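PDB 5WXU: 11S globulin from Wrightia tinctoria, which probably serves as a hexameric seed storage protein and nutrient reservoir, and binds the plant hormone auxin (indole-3-acetic acid). Local coordinates for residues 94-99 and 199-204; 80-85 and 181-186; 102-107 and 160-165; 111-116 and 150-155. All blocks are in the same frame, centred on the assembly; numbering follows the deposited sequence. Where two conformers were deposited one is given.

All four contacts are antiparallel strand pairs in the N-terminal cupin half of the subunit. Along the chain, contact 4 is nested inside contact 3, which lies inside the loops closed by contact 1 and contact 2; contacts 1 and 2 have alternating segments. Contacts 2 and 3 share one sheet, where strands 178-185 and 102-108 are neighbours, and their centres lie 9 Å apart. Contacts 1 and 4 reach the mixed sheet, with centres 16 Å apart. Between the sheets, Leu162 and Ile160 of contact 3 touch Ala115 and Ile154 of contact 4, while contacts 1 and 2 meet round a phosphate. Together they trace the cupin barrel from a phosphate-occupied polar site to its apolar interior.

Contact 1 (94-99 and 199-204); sequences VPSYNN and RYFLGG. With PO4 (phosphate ion), chain N.
Tyr97 and Tyr200 form an offset edge-to-face pair, their planes at 86° and ring centroids 5.6 Å apart. Tyr200 gives its edge to the face of Tyr97, and Tyr200 CB lies over that same face, 3.6 Å from Tyr97 CE1. On the opposite face of the strand pair, Ser96 CB sits 3.7 Å from the centroid of the Phe201 ring, over its face. Ser96 OG donates to O1 of a phosphate, probably from the crystallisation liquor, at 2.7 Å; Asn98 ND2 shares O1 and also bonds Arg198 O. Arg199 NH1 reaches phosphate O4 at 2.9 Å, with O4 in the guanidinium plane. His85 and His168 also hydrogen-bond the phosphate through NE2.

One shell out, reciprocal Tyr97-Tyr200 backbone bonds fix this pair in the mixed sheet of the N-terminal cupin barrel. Tyr97 CG stands between its N and carbonyl carbon (chi1 63°), bringing the ring to Tyr200. Its OH bonds Asn391 of the second subunit, whose Trp348 stacks on the ring. With an alanine here, Tyr200 would probably lose the face it rests on, and that subunit's Asn391 its hydroxyl mate. The tyrosine face is thus committed to the neighbouring subunit, the opposite one to an anion site and Phe201.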
loop_
_atom_site.group_PDB
_atom_site.type_symbol
_atom_site.label_atom_id
_atom_site.label_comp_id
_atom_site.label_asym_id
_atom_site.label_seq_id
_atom_site.Cartn_x
_atom_site.Cartn_y
_atom_site.Cartn_z
ATOM N N VAL B 94 -34.880 -0.195 15.146
ATOM C CA VAL B 94 -34.588 1.224 15.191
ATOM C C VAL B 94 -33.090 1.413 14.780
ATOM O O VAL B 94 -32.223 0.703 15.285
ATOM C CB VAL B 94 -34.841 1.763 16.580
ATOM C CG1 VAL B 94 -34.392 3.203 16.737
ATOM C CG2 VAL B 94 -36.346 1.676 16.945
ATOM N N PRO B 95 -32.852 2.392 13.926
ATOM C CA PRO B 95 -31.474 2.647 13.595
ATOM C C PRO B 95 -30.559 2.915 14.782
ATOM O O PRO B 95 -30.929 3.579 15.749
ATOM C CB PRO B 95 -31.568 3.888 12.739
ATOM C CG PRO B 95 -33.012 3.927 12.216
ATOM C CD PRO B 95 -33.737 3.424 13.363
ATOM N N SER B 96 -29.331 2.410 14.688
ATOM C CA SER B 96 -28.340 2.544 15.718
ATOM C C SER B 96 -26.910 2.515 15.109
ATOM O O SER B 96 -26.720 2.091 13.955
ATOM C CB SER B 96 -28.418 1.390 16.733
ATOM O OG SER B 96 -28.091 0.045 16.250
ATOM N N TYR B 97 -25.974 2.954 15.909
ATOM C CA TYR B 97 -24.537 2.830 15.607
ATOM C C TYR B 97 -23.830 2.331 16.835
ATOM O O TYR B 97 -24.291 2.501 17.968
ATOM C CB TYR B 97 -23.897 4.059 15.033
ATOM C CG TYR B 97 -23.881 5.317 15.912
ATOM C CD1 TYR B 97 -25.036 6.087 16.072
ATOM C CD2 TYR B 97 -22.803 5.675 16.617
ATOM C CE1 TYR B 97 -25.034 7.197 16.890
ATOM C CE2 TYR B 97 -22.791 6.786 17.381
ATOM C CZ TYR B 97 -23.924 7.539 17.526
ATOM O OH TYR B 97 -23.900 8.665 18.356
ATOM N N ASN B 98 -22.688 1.696 16.603
ATOM C CA ASN B 98 -21.915 1.073 17.627
ATOM C C ASN B 98 -20.494 1.590 17.592
ATOM O O ASN B 98 -20.051 2.149 16.591
ATOM C CB ASN B 98 -21.897 -0.421 17.444
ATOM C CG ASN B 98 -23.272 -0.993 17.324
ATOM O OD1 ASN B 98 -23.646 -1.550 16.299
ATOM N ND2 ASN B 98 -24.050 -0.920 18.419
ATOM N N ASN B 99 -19.803 1.328 18.675
ATOM C CA ASN B 99 -18.354 1.621 18.741
ATOM C C ASN B 99 -17.412 0.559 18.190
ATOM O O ASN B 99 -16.182 0.728 18.189
ATOM C CB ASN B 99 -17.950 1.947 20.175
ATOM C CG ASN B 99 -18.124 0.805 21.121
ATOM O OD1 ASN B 99 -19.190 0.193 21.108
ATOM N ND2 ASN B 99 -17.150 0.545 21.995
ATOM N N ARG B 199 -24.452 0.785 22.288
ATOM C CA ARG B 199 -25.474 0.814 21.257
ATOM C C ARG B 199 -26.235 2.095 21.321
ATOM O O ARG B 199 -26.985 2.322 22.250
ATOM C CB ARG B 199 -26.467 -0.369 21.353
ATOM C CG ARG B 199 -25.764 -1.746 21.416
ATOM C CD ARG B 199 -26.795 -2.875 21.566
ATOM N NE ARG B 199 -26.276 -3.995 22.343
ATOM C CZ ARG B 199 -26.216 -5.250 21.920
ATOM N NH1 ARG B 199 -26.598 -5.607 20.678
ATOM N NH2 ARG B 199 -25.722 -6.155 22.760
ATOM N N TYR B 200 -26.046 2.928 20.300
ATOM C CA TYR B 200 -26.570 4.269 20.263
ATOM C C TYR B 200 -27.677 4.265 19.248
ATOM O O TYR B 200 -27.438 4.180 18.080
ATOM C CB TYR B 200 -25.472 5.306 19.963
ATOM C CG TYR B 200 -24.557 5.606 21.184
ATOM C CD1 TYR B 200 -24.678 4.899 22.414
ATOM C CD2 TYR B 200 -23.639 6.595 21.150
ATOM C CE1 TYR B 200 -23.836 5.154 23.484
ATOM C CE2 TYR B 200 -22.760 6.837 22.206
ATOM C CZ TYR B 200 -22.862 6.155 23.385
ATOM O OH TYR B 200 -22.028 6.474 24.483
ATOM N N PHE B 201 -28.918 4.503 19.704
ATOM C CA PHE B 201 -30.083 4.432 18.897
ATOM C C PHE B 201 -30.653 5.815 18.548
ATOM O O PHE B 201 -30.589 6.741 19.362
ATOM C CB PHE B 201 -31.160 3.574 19.632
ATOM C CG PHE B 201 -30.945 2.111 19.572
ATOM C CD1 PHE B 201 -30.220 1.506 20.523
ATOM C CD2 PHE B 201 -31.465 1.321 18.524
ATOM C CE1 PHE B 201 -29.998 0.151 20.486
ATOM C CE2 PHE B 201 -31.211 -0.019 18.456
ATOM C CZ PHE B 201 -30.504 -0.606 19.474
ATOM N N LEU B 202 -31.103 5.974 17.319
ATOM C CA LEU B 202 -31.772 7.222 16.834
ATOM C C LEU B 202 -33.277 7.010 16.996
ATOM O O LEU B 202 -33.993 6.667 16.071
ATOM C CB LEU B 202 -31.429 7.528 15.427
ATOM C CG LEU B 202 -29.979 8.038 15.250
ATOM C CD1 LEU B 202 -28.888 7.085 15.621
ATOM C CD2 LEU B 202 -29.838 8.508 13.812
ATOM N N GLY B 203 -33.719 7.221 18.216
ATOM C CA GLY B 203 -35.014 6.774 18.623
ATOM C C GLY B 203 -35.055 5.670 19.605
ATOM O O GLY B 203 -34.071 5.068 20.020
ATOM N N GLY B 204 -36.308 5.323 19.978
ATOM C CA GLY B 204 -36.544 4.246 20.903
ATOM C C GLY B 204 -36.626 4.617 22.346
ATOM O O GLY B 204 -36.168 5.675 22.739
HETATM P P PO4 N . -26.854 -3.277 17.227
HETATM O O1 PO4 N . -26.920 -1.789 17.843
HETATM O O2 PO4 N . -27.228 -3.554 15.780
HETATM O O3 PO4 N . -25.370 -3.632 17.067
HETATM O O4 PO4 N . -27.269 -4.414 18.163
#

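Contact 2 (80-85 and 181-186); sequences IDATRH and LVIHDL. With PO4 (phosphate ion), chain N.
Ile80 CG2 meets Ile183 CG2 obliquely at 4.0 Å. Asp81 follows on the other face; its backbone exchanges two hydrogen bonds with His184, and its OD2 lies 3.6 Å from Leu186 CD1, an apolar neighbour for a carboxylate oxygen. Ala82 returns to the face of Ile80, where its small CB leaves room for Ile183 CD1 at 3.8 Å.

This regular pairing, at 165° between the strand directions, joins two neighbours in one sheet of the cupin jelly roll, with strand 102-108 beyond 178-185. Thr83 then takes up the second pair of reciprocal bonds, Val182 N reaching Thr83 O at 2.8 Å and nearly straight (174°). A water joins Thr83 OG1 to Val182 O; Thr83 OG1 is also bonded by Arg199. The same water lies in the plane of the His184 ring, whose NE2 bonds Asn98 OD1. If His184 were a leucine, Asn98 OD1 would probably be left without its imidazole partner.

Past Arg84, the His85 ring has Thr83 CG2 over one face, and its CD2 edge touches Val182 CG2 at 3.8 Å. From the same ring, NE2 donates to phosphate O4 at 3.0 Å while ND1 is bonded to Ser65.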
loop_
_atom_site.group_PDB
_atom_site.type_symbol
_atom_site.label_atom_id
_atom_site.label_comp_id
_atom_site.label_asym_id
_atom_site.label_seq_id
_atom_site.Cartn_x
_atom_site.Cartn_y
_atom_site.Cartn_z
ATOM N N ILE B 80 -15.050 -10.030 22.090
ATOM C CA ILE B 80 -16.277 -9.888 21.312
ATOM C C ILE B 80 -17.507 -9.759 22.174
ATOM O O ILE B 80 -17.472 -10.195 23.349
ATOM C CB ILE B 80 -16.470 -11.041 20.273
ATOM C CG1 ILE B 80 -16.587 -12.409 20.909
ATOM C CG2 ILE B 80 -15.431 -11.051 19.139
ATOM C CD1 ILE B 80 -18.066 -12.829 20.879
ATOM N N ASP B 81 -18.556 -9.183 21.586
ATOM C CA ASP B 81 -19.946 -9.357 22.072
ATOM C C ASP B 81 -20.720 -10.136 21.052
ATOM O O ASP B 81 -20.464 -10.052 19.831
ATOM C CB ASP B 81 -20.622 -8.041 22.377
ATOM C CG ASP B 81 -20.292 -7.574 23.787
ATOM O OD1 ASP B 81 -20.083 -8.428 24.693
ATOM O OD2 ASP B 81 -20.179 -6.376 23.993
ATOM N N ALA B 82 -21.700 -10.913 21.535
ATOM C CA ALA B 82 -22.578 -11.651 20.688
ATOM C C ALA B 82 -24.045 -11.411 21.096
ATOM O O ALA B 82 -24.402 -11.394 22.298
ATOM C CB ALA B 82 -22.225 -13.123 20.736
ATOM N N THR B 83 -24.848 -11.106 20.100
ATOM C CA THR B 83 -26.279 -10.844 20.248
ATOM C C THR B 83 -27.088 -11.561 19.208
ATOM O O THR B 83 -26.702 -11.649 18.044
ATOM C CB THR B 83 -26.588 -9.362 20.091
ATOM O OG1 THR B 83 -25.681 -8.605 20.879
ATOM C CG2 THR B 83 -28.029 -9.010 20.566
ATOM N N ARG B 84 -28.264 -12.066 19.619
ATOM C CA ARG B 84 -29.222 -12.701 18.664
ATOM C C ARG B 84 -30.463 -11.834 18.634
ATOM O O ARG B 84 -31.230 -11.798 19.632
ATOM C CB ARG B 84 -29.533 -14.160 19.013
ATOM C CG ARG B 84 -30.479 -14.834 18.064
ATOM C CD ARG B 84 -30.426 -16.356 18.186
ATOM N NE ARG B 84 -30.846 -16.834 19.495
ATOM C CZ ARG B 84 -30.422 -17.925 20.150
ATOM N NH1 ARG B 84 -29.420 -18.733 19.712
ATOM N NH2 ARG B 84 -31.031 -18.232 21.334
ATOM N N HIS B 85 -30.681 -11.138 17.524
ATOM C CA HIS B 85 -31.914 -10.364 17.427
ATOM C C HIS B 85 -32.957 -11.162 16.694
ATOM O O HIS B 85 -32.665 -11.814 15.722
ATOM C CB HIS B 85 -31.702 -9.043 16.703
ATOM C CG HIS B 85 -30.786 -8.094 17.377
ATOM N ND1 HIS B 85 -31.082 -7.426 18.564
ATOM C CD2 HIS B 85 -29.537 -7.660 17.007
ATOM C CE1 HIS B 85 -30.072 -6.623 18.875
ATOM N NE2 HIS B 85 -29.118 -6.752 17.947
ATOM N N LEU B 181 -27.689 -12.903 13.989
ATOM C CA LEU B 181 -26.670 -13.183 14.939
ATOM C C LEU B 181 -25.561 -12.141 14.638
ATOM O O LEU B 181 -25.016 -12.184 13.554
ATOM C CB LEU B 181 -26.068 -14.534 14.769
ATOM C CG LEU B 181 -24.960 -14.815 15.809
ATOM C CD1 LEU B 181 -25.654 -15.398 17.012
ATOM C CD2 LEU B 181 -23.825 -15.671 15.290
ATOM N N VAL B 182 -25.280 -11.279 15.608
ATOM C CA VAL B 182 -24.358 -10.111 15.496
ATOM C C VAL B 182 -23.165 -10.387 16.400
ATOM O O VAL B 182 -23.295 -10.565 17.639
ATOM C CB VAL B 182 -24.991 -8.814 15.912
ATOM C CG1 VAL B 182 -24.035 -7.669 15.615
ATOM C CG2 VAL B 182 -26.341 -8.569 15.217
ATOM N N ILE B 183 -21.988 -10.402 15.782
ATOM C CA ILE B 183 -20.732 -10.533 16.477
ATOM C C ILE B 183 -20.060 -9.174 16.349
ATOM O O ILE B 183 -19.674 -8.723 15.250
ATOM C CB ILE B 183 -19.842 -11.612 15.914
ATOM C CG1 ILE B 183 -20.523 -12.964 15.847
ATOM C CG2 ILE B 183 -18.582 -11.755 16.766
ATOM C CD1 ILE B 183 -21.209 -13.426 17.118
ATOM N N HIS B 184 -19.933 -8.510 17.479
ATOM C CA HIS B 184 -19.206 -7.222 17.566
ATOM C C HIS B 184 -17.785 -7.443 17.983
ATOM O O HIS B 184 -17.558 -8.157 18.967
ATOM C CB HIS B 184 -19.852 -6.255 18.540
ATOM C CG HIS B 184 -21.080 -5.589 18.041
ATOM N ND1 HIS B 184 -22.332 -6.049 18.388
ATOM C CD2 HIS B 184 -21.285 -4.449 17.313
ATOM C CE1 HIS B 184 -23.256 -5.292 17.836
ATOM N NE2 HIS B 184 -22.654 -4.315 17.171
ATOM N N ASP B 185 -16.827 -6.867 17.245
ATOM C CA ASP B 185 -15.393 -7.055 17.542
ATOM C C ASP B 185 -14.919 -5.908 18.401
ATOM O O ASP B 185 -14.512 -4.827 17.899
ATOM C CB ASP B 185 -14.643 -7.152 16.205
ATOM C CG ASP B 185 -13.198 -7.376 16.378
ATOM O OD1 ASP B 185 -12.759 -7.603 17.536
ATOM O OD2 ASP B 185 -12.481 -7.206 15.331
ATOM N N LEU B 186 -15.008 -6.074 19.710
ATOM C CA LEU B 186 -14.659 -4.985 20.607
ATOM C C LEU B 186 -13.194 -4.586 20.598
ATOM O O LEU B 186 -12.887 -3.439 20.810
ATOM C CB LEU B 186 -14.990 -5.373 22.058
ATOM C CG LEU B 186 -16.474 -5.709 22.279
ATOM C CD1 LEU B 186 -16.644 -6.114 23.749
ATOM C CD2 LEU B 186 -17.431 -4.608 21.928
HETATM P P PO4 N . -26.854 -3.277 17.227
HETATM O O1 PO4 N . -26.920 -1.789 17.843
HETATM O O2 PO4 N . -27.228 -3.554 15.780
HETATM O O3 PO4 N . -25.370 -3.632 17.067
HETATM O O4 PO4 N . -27.269 -4.414 18.163
HETATM O O HOH W 1 -23.208 -8.136 19.544
#

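Contact 3 (102-107 and 160-165); sequences MLIIVV and IALPAG
Met102 and Leu162 run alongside each other and fit so closely that Met102 CE is 3.2 Å from Leu162 CD1, tighter than ordinary van der Waals contact. The methyl also presses on Leu162 CB, so the end of the methionine lies against the flank of the leucine from CB to CD1. Met102 CG takes the position between its backbone N and carbonyl carbon (chi1 67°), and the chain then runs extended, which carries CE to Leu162. The second neighbour of Leu162 CD1 is Ile104 CD1, at 4.0 Å, so this one methyl touches two residues of strand 102-108.

The next bump is Ile160 CD1. It drops between Ile104 and Val106, 3.9 Å from Ile104 CG2 and 3.7 Å from Val106 CG2. On the reverse face the relief is shallow: Ala161 offers a single CB, and Leu103 CD2 settles against it at 3.6 Å. Helix 325-329 of the C-terminal cupin half covers this small patch with Ile325, Leu326 and Leu329.

The backbone pairing sets which side chains meet. Met102 and Leu162 form a hydrogen-bonded pair, as do Ile104 and Ile160, with Ile104 N only 2.7 Å from Ile160 O. The face carrying Met102, Ile104, Ile160 and Leu162 looks toward the opposite sheet, where Ile154 and Ala115 meet it, while Met102 also touches His168 and His184. An apolar lining of this kind, enclosed by two facing antiparallel sheets, is that of the cupin beta-barrel (jelly roll).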
loop_
_atom_site.group_PDB
_atom_site.type_symbol
_atom_site.label_atom_id
_atom_site.label_comp_id
_atom_site.label_asym_id
_atom_site.label_seq_id
_atom_site.Cartn_x
_atom_site.Cartn_y
_atom_site.Cartn_z
ATOM N N MET B 102 -18.791 -5.099 13.174
ATOM C CA MET B 102 -19.536 -6.334 13.380
ATOM C C MET B 102 -19.687 -7.086 12.104
ATOM O O MET B 102 -19.680 -6.486 11.042
ATOM C CB MET B 102 -20.915 -5.991 13.947
ATOM C CG MET B 102 -21.761 -5.253 12.937
ATOM S SD MET B 102 -23.060 -4.311 13.727
ATOM C CE MET B 102 -23.303 -3.007 12.630
ATOM N N LEU B 103 -19.845 -8.403 12.177
ATOM C CA LEU B 103 -20.461 -9.188 11.179
ATOM C C LEU B 103 -21.875 -9.622 11.675
ATOM O O LEU B 103 -22.059 -9.975 12.889
ATOM C CB LEU B 103 -19.648 -10.400 10.914
ATOM C CG LEU B 103 -18.226 -10.182 10.426
ATOM C CD1 LEU B 103 -17.717 -11.483 9.901
ATOM C CD2 LEU B 103 -18.155 -9.153 9.313
ATOM N N ILE B 104 -22.825 -9.525 10.774
ATOM C CA ILE B 104 -24.228 -9.979 11.031
ATOM C C ILE B 104 -24.495 -11.203 10.188
ATOM O O ILE B 104 -24.321 -11.161 8.980
ATOM C CB ILE B 104 -25.203 -8.874 10.674
ATOM C CG1 ILE B 104 -24.946 -7.649 11.527
ATOM C CG2 ILE B 104 -26.665 -9.347 10.968
ATOM C CD1 ILE B 104 -25.707 -6.412 11.172
ATOM N N ILE B 105 -24.878 -12.325 10.800
ATOM C CA ILE B 105 -25.253 -13.547 10.086
ATOM C C ILE B 105 -26.773 -13.606 10.057
ATOM O O ILE B 105 -27.412 -13.525 11.093
ATOM C CB ILE B 105 -24.709 -14.777 10.785
ATOM C CG1 ILE B 105 -23.191 -14.767 10.709
ATOM C CG2 ILE B 105 -25.252 -16.049 10.135
ATOM C CD1 ILE B 105 -22.644 -15.495 11.877
ATOM N N VAL B 106 -27.332 -13.654 8.881
ATOM C CA VAL B 106 -28.782 -13.814 8.744
ATOM C C VAL B 106 -29.072 -15.293 8.848
ATOM O O VAL B 106 -28.927 -16.062 7.873
ATOM C CB VAL B 106 -29.340 -13.205 7.466
ATOM C CG1 VAL B 106 -30.894 -13.325 7.515
ATOM C CG2 VAL B 106 -28.852 -11.753 7.322
ATOM N N VAL B 107 -29.581 -15.674 10.025
ATOM C CA VAL B 107 -29.788 -17.083 10.415
ATOM C C VAL B 107 -31.083 -17.631 9.825
ATOM O O VAL B 107 -31.160 -18.803 9.427
ATOM C CB VAL B 107 -29.802 -17.191 11.964
ATOM C CG1 VAL B 107 -30.210 -18.587 12.403
ATOM C CG2 VAL B 107 -28.418 -16.948 12.520
ATOM N N ILE B 160 -23.111 -9.962 6.772
ATOM C CA ILE B 160 -23.079 -8.526 6.489
ATOM C C ILE B 160 -21.993 -7.912 7.371
ATOM O O ILE B 160 -21.907 -8.218 8.543
ATOM C CB ILE B 160 -24.424 -7.850 6.900
ATOM C CG1 ILE B 160 -25.638 -8.499 6.219
ATOM C CG2 ILE B 160 -24.466 -6.359 6.645
ATOM C CD1 ILE B 160 -26.862 -8.597 7.124
ATOM N N ALA B 161 -21.193 -7.022 6.820
ATOM C CA ALA B 161 -20.080 -6.450 7.497
ATOM C C ALA B 161 -20.258 -4.998 7.627
ATOM O O ALA B 161 -20.368 -4.292 6.586
ATOM C CB ALA B 161 -18.775 -6.735 6.701
ATOM N N LEU B 162 -20.218 -4.481 8.853
ATOM C CA LEU B 162 -20.381 -3.020 9.056
ATOM C C LEU B 162 -19.329 -2.412 9.953
ATOM O O LEU B 162 -19.013 -2.956 11.005
ATOM C CB LEU B 162 -21.739 -2.767 9.709
ATOM C CG LEU B 162 -22.978 -3.098 8.849
ATOM C CD1 LEU B 162 -24.314 -2.974 9.557
ATOM C CD2 LEU B 162 -23.008 -2.237 7.627
ATOM N N PRO B 163 -18.784 -1.241 9.593
ATOM C CA PRO B 163 -17.861 -0.557 10.460
ATOM C C PRO B 163 -18.510 0.006 11.713
ATOM O O PRO B 163 -19.736 0.337 11.761
ATOM C CB PRO B 163 -17.324 0.595 9.581
ATOM C CG PRO B 163 -17.659 0.165 8.198
ATOM C CD PRO B 163 -18.916 -0.559 8.298
ATOM N N ALA B 164 -17.630 0.309 12.658
ATOM C CA ALA B 164 -17.980 1.135 13.809
ATOM C C ALA B 164 -18.422 2.500 13.359
ATOM O O ALA B 164 -17.889 3.066 12.386
ATOM C CB ALA B 164 -16.824 1.284 14.807
ATOM N N GLY B 165 -19.421 3.050 14.067
ATOM C CA GLY B 165 -19.831 4.415 13.864
ATOM C C GLY B 165 -20.901 4.627 12.846
ATOM O O GLY B 165 -21.381 5.756 12.702
#

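Contact 4 (111-116 and 150-155); sequences GILGAV and KVHFIR
Ile112 and Phe153 project together from one face of the strand pair, with Ile112 CD1 only 3.2 Å from Phe153 CD2. Ile112 uses two branches: with CG1 anti to the carbonyl carbon (chi1 -49°), CD1 goes to Phe153, while CG2 crosses over to Val151 CB at 3.7 Å. Trp169 of the adjoining strand 168-172 touches both Ile112 and Val151, and Arg269 touches Ile112 and Phe153.

The other face carries Leu113, His152 and Ile154. Leu113 CB meets Ile154 CG2 at 3.9 Å, and Ile154 CG1 lies against the backbone of Gly111, 3.6 Å from Gly111 O. The imidazole of His152 is turned edge-on to Leu113, with Leu113 O in the ring plane and 3.6 Å from His152 CD2. A water also lies in that plane, 2.7 Å from His152 NE2, while ND1 is hydrogen-bonded to a citrate probably left from crystallisation.

The backbone bonds differ in quality. Leu113 N reaches His152 O at 2.7 Å in the carbonyl plane, whereas Ile154 N comes to Gly111 O from 38° above it. Farther along, a water bridges Ala115 N and Lys150 O in place of a direct bond. With the strand directions at 137°, the pair is strongly twisted. Ile154 reaches across to Ile160 and Val106 of the facing sheet, so Leu113 and Ile154 line the interior; Ile112 and Phe153, both against Arg269 and the latter packed on Glu303 of the fourth subunit, take the outer side, as in a twisted strand pair of the cupin jelly-roll barrel.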
loop_
_atom_site.group_PDB
_atom_site.type_symbol
_atom_site.label_atom_id
_atom_site.label_comp_id
_atom_site.label_asym_id
_atom_site.label_seq_id
_atom_site.Cartn_x
_atom_site.Cartn_y
_atom_site.Cartn_z
ATOM N N GLY B 111 -35.243 -9.682 4.599
ATOM C CA GLY B 111 -35.703 -8.351 4.881
ATOM C C GLY B 111 -34.876 -7.268 4.233
ATOM O O GLY B 111 -34.258 -7.520 3.256
ATOM N N ILE B 112 -34.864 -6.096 4.832
ATOM C CA ILE B 112 -34.163 -4.922 4.241
ATOM C C ILE B 112 -33.202 -4.418 5.312
ATOM O O ILE B 112 -33.510 -4.418 6.556
ATOM C CB ILE B 112 -35.130 -3.739 3.997
ATOM C CG1 ILE B 112 -36.421 -4.164 3.257
ATOM C CG2 ILE B 112 -34.430 -2.630 3.282
ATOM C CD1 ILE B 112 -36.142 -4.729 1.930
ATOM N N LEU B 113 -32.007 -4.061 4.896
ATOM C CA LEU B 113 -31.049 -3.474 5.848
ATOM C C LEU B 113 -30.633 -2.168 5.278
ATOM O O LEU B 113 -30.307 -2.081 4.107
ATOM C CB LEU B 113 -29.852 -4.402 6.034
ATOM C CG LEU B 113 -28.736 -3.831 6.888
ATOM C CD1 LEU B 113 -28.306 -4.733 8.015
ATOM C CD2 LEU B 113 -27.550 -3.544 6.029
ATOM N N GLY B 114 -30.601 -1.154 6.113
ATOM C CA GLY B 114 -30.045 0.136 5.721
ATOM C C GLY B 114 -28.728 0.346 6.406
ATOM O O GLY B 114 -28.507 -0.104 7.553
ATOM N N ALA B 115 -27.816 1.028 5.695
ATOM C CA ALA B 115 -26.540 1.395 6.258
ATOM C C ALA B 115 -26.206 2.761 5.684
ATOM O O ALA B 115 -26.340 2.972 4.470
ATOM C CB ALA B 115 -25.510 0.368 5.856
ATOM N N VAL B 116 -25.812 3.690 6.535
ATOM C CA VAL B 116 -25.599 5.052 6.112
ATOM C C VAL B 116 -24.099 5.385 6.073
ATOM O O VAL B 116 -23.421 5.268 7.116
ATOM C CB VAL B 116 -26.329 6.064 7.011
ATOM C CG1 VAL B 116 -25.990 7.477 6.569
ATOM C CG2 VAL B 116 -27.839 5.807 6.945
ATOM N N LYS B 150 -29.056 3.814 -0.658
ATOM C CA LYS B 150 -29.333 2.453 -1.053
ATOM C C LYS B 150 -29.670 1.595 0.126
ATOM O O LYS B 150 -29.011 1.647 1.169
ATOM C CB LYS B 150 -28.151 1.782 -1.748
ATOM C CG LYS B 150 -28.317 0.262 -1.723
ATOM C CD LYS B 150 -27.231 -0.471 -2.442
ATOM C CE LYS B 150 -27.547 -1.945 -2.693
ATOM N NZ LYS B 150 -28.904 -2.437 -3.101
ATOM N N VAL B 151 -30.655 0.735 -0.085
ATOM C CA VAL B 151 -31.017 -0.251 0.886
ATOM C C VAL B 151 -30.592 -1.608 0.351
ATOM O O VAL B 151 -30.379 -1.757 -0.867
ATOM C CB VAL B 151 -32.499 -0.099 1.307
ATOM C CG1 VAL B 151 -32.629 1.281 2.013
ATOM C CG2 VAL B 151 -33.486 -0.231 0.141
ATOM N N HIS B 152 -30.394 -2.532 1.269
ATOM C CA HIS B 152 -29.869 -3.853 0.970
ATOM C C HIS B 152 -30.910 -4.890 1.277
ATOM O O HIS B 152 -31.527 -4.823 2.314
ATOM C CB HIS B 152 -28.642 -4.088 1.730
ATOM C CG HIS B 152 -27.564 -3.084 1.477
ATOM N ND1 HIS B 152 -26.571 -3.277 0.551
ATOM C CD2 HIS B 152 -27.336 -1.861 2.025
ATOM C CE1 HIS B 152 -25.764 -2.219 0.550
ATOM N NE2 HIS B 152 -26.232 -1.335 1.400
ATOM N N PHE B 153 -31.047 -5.878 0.385
ATOM C CA PHE B 153 -32.057 -6.887 0.572
ATOM C C PHE B 153 -31.319 -8.081 1.101
ATOM O O PHE B 153 -30.514 -8.710 0.400
ATOM C CB PHE B 153 -32.794 -7.121 -0.737
ATOM C CG PHE B 153 -33.452 -5.890 -1.229
ATOM C CD1 PHE B 153 -32.734 -4.943 -1.958
ATOM C CD2 PHE B 153 -34.737 -5.595 -0.855
ATOM C CE1 PHE B 153 -33.321 -3.764 -2.365
ATOM C CE2 PHE B 153 -35.338 -4.412 -1.263
ATOM C CZ PHE B 153 -34.637 -3.501 -2.011
ATOM N N ILE B 154 -31.603 -8.419 2.335
ATOM C CA ILE B 154 -30.877 -9.461 3.057
ATOM C C ILE B 154 -31.724 -10.729 3.169
ATOM O O ILE B 154 -32.978 -10.690 3.148
ATOM C CB ILE B 154 -30.340 -8.989 4.424
ATOM C CG1 ILE B 154 -31.503 -8.629 5.370
ATOM C CG2 ILE B 154 -29.330 -7.864 4.217
ATOM C CD1 ILE B 154 -31.152 -8.399 6.812
ATOM N N ARG B 155 -31.036 -11.855 3.235
ATOM C CA ARG B 155 -31.752 -13.161 3.328
ATOM C C ARG B 155 -30.888 -14.144 4.008
ATOM O O ARG B 155 -29.687 -13.918 4.151
ATOM C CB ARG B 155 -32.150 -13.658 1.918
ATOM C CG ARG B 155 -30.972 -14.060 1.024
ATOM C CD ARG B 155 -31.406 -14.328 -0.420
ATOM N NE ARG B 155 -30.192 -14.404 -1.276
ATOM C CZ ARG B 155 -29.497 -15.508 -1.588
ATOM N NH1 ARG B 155 -29.854 -16.728 -1.158
ATOM N NH2 ARG B 155 -28.397 -15.386 -2.328
HETATM O O HOH W 2 -28.893 2.645 3.580
HETATM O O HOH W 3 -25.485 1.247 1.646
#